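Local coordinates for tryptophan--tRNA ligase (Aeropyrum pernix, PDB 3A04), which charges tRNA(Trp) with L-tryptophan at the expense of ATP, as a class I aminoacyl-tRNA synthetase from a hyperthermophilic archaeon, at residues V169-A172 against E173-I177. Sequence-based numbering, arbitrary orientation.
Sequences VTAA and EMEAI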
loop_
_atom_site.group_PDB
_atom_site.type_symbol
_atom_site.label_atom_id
_atom_site.label_comp_id
_atom_site.label_asym_id
_atom_site.label_seq_id
_atom_site.Cartn_x
_atom_site.Cartn_y
_atom_site.Cartn_z
ATOM N N VAL A 169 11.126 6.671 2.912
ATOM C CA VAL A 169 10.868 7.419 4.100
ATOM C C VAL A 169 11.187 6.509 5.288
ATOM O O VAL A 169 11.007 5.296 5.194
ATOM C CB VAL A 169 9.392 7.936 4.070
ATOM C CG1 VAL A 169 8.400 6.784 3.978
ATOM C CG2 VAL A 169 9.117 8.853 5.274
ATOM N N THR A 170 11.683 7.083 6.394
ATOM C CA THR A 170 11.945 6.291 7.614
ATOM C C THR A 170 10.758 6.322 8.589
ATOM O O THR A 170 9.902 7.197 8.522
ATOM C CB THR A 170 13.233 6.830 8.361
ATOM O OG1 THR A 170 12.963 8.155 8.807
ATOM C CG2 THR A 170 14.396 6.881 7.404
ATOM N N ALA A 171 10.731 5.360 9.512
ATOM C CA ALA A 171 9.755 5.354 10.606
ATOM C C ALA A 171 9.860 6.673 11.408
ATOM O O ALA A 171 8.848 7.285 11.739
ATOM C CB ALA A 171 9.993 4.072 11.565
ATOM N N ALA A 172 11.090 7.152 11.647
ATOM C CA ALA A 172 11.298 8.426 12.444
ATOM C C ALA A 172 10.690 9.656 11.721
ATOM O O ALA A 172 10.028 10.503 12.331
ATOM C CB ALA A 172 12.795 8.669 12.728
ATOM N N GLU A 173 10.910 9.753 10.413
ATOM C CA GLU A 173 10.262 10.819 9.652
ATOM C C GLU A 173 8.746 10.799 9.794
ATOM O O GLU A 173 8.121 11.819 10.027
ATOM C CB GLU A 173 10.644 10.702 8.187
ATOM C CG GLU A 173 12.130 10.991 7.973
ATOM C CD GLU A 173 12.512 10.940 6.510
ATOM O OE1 GLU A 173 12.317 9.900 5.862
ATOM O OE2 GLU A 173 13.023 11.952 6.015
ATOM N N MET A 174 8.150 9.632 9.648
ATOM C CA MET A 174 6.716 9.559 9.756
ATOM C C MET A 174 6.249 9.843 11.172
ATOM O O MET A 174 5.327 10.624 11.368
ATOM C CB MET A 174 6.255 8.186 9.310
ATOM C CG MET A 174 6.359 7.962 7.842
ATOM S SD MET A 174 5.497 6.377 7.633
ATOM C CE MET A 174 5.705 6.178 5.945
ATOM N N GLU A 175 6.912 9.235 12.151
ATOM C CA GLU A 175 6.657 9.515 13.561
ATOM C C GLU A 175 6.607 11.019 13.873
ATOM O O GLU A 175 5.667 11.485 14.557
ATOM C CB GLU A 175 7.658 8.766 14.464
ATOM C CG GLU A 175 7.263 7.296 14.678
ATOM C CD GLU A 175 8.397 6.281 15.088
ATOM O OE1 GLU A 175 9.510 6.697 15.520
ATOM O OE2 GLU A 175 8.137 5.028 14.980
ATOM N N ALA A 176 7.592 11.767 13.365
ATOM C CA ALA A 176 7.657 13.215 13.574
ATOM C C ALA A 176 6.381 13.914 13.149
ATOM O O ALA A 176 6.022 14.931 13.730
ATOM C CB ALA A 176 8.874 13.822 12.851
ATOM N N ILE A 177 5.667 13.368 12.167
ATOM C CA ILE A 177 4.486 14.053 11.567
ATOM C C ILE A 177 3.152 13.705 12.200
ATOM O O ILE A 177 2.279 14.572 12.354
ATOM C CB ILE A 177 4.372 13.757 10.054
ATOM C CG1 ILE A 177 5.489 14.485 9.300
ATOM C CG2 ILE A 177 3.020 14.240 9.480
ATOM C CD1 ILE A 177 5.804 13.849 8.000
#
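Glu173 OE1 takes the backbone N-H of Thr170 at 2.9 Å from Thr170 N, nearly straight and through the carboxylate's anti lone pair. Thr170 OG1 is also near Glu173 OE1, at 3.5 Å, a weak contact at most. In return, Thr170 OG1 accepts from Glu173 N at 3.1 Å. These reciprocal bonds make a capping box, with Thr170 as N-cap of helix 171-178. Thr170 chi1 of 65° sets OG1 between its own N and carbonyl carbon, within reach of the Glu173 N-H; Glu173 CG lies beside its own N, and the side chain, extended beyond CG, brings OE1 to Thr170 N. With an alanine at Glu173, the N-H of Thr170 would probably lose this acceptor, and the salt bridge of OE2 to Arg231 would go too. Behind the cap the helical bonds begin: Met174 N to Thr170 O at 3.2 Å, Glu175 N to Ala171 O at 2.8 Å. On the buried side Val169 CG1 meets Met174 CE at a tight 3.4 Å, the two side chains crossing at about a right angle. Val169 and Met174 also pack on Leu190 of helix 183-197 and Pro183 of the second subunit, while Val169 and Ile177 rest on Leu224 of helix 219-231, placing this helix start at the subunit interface.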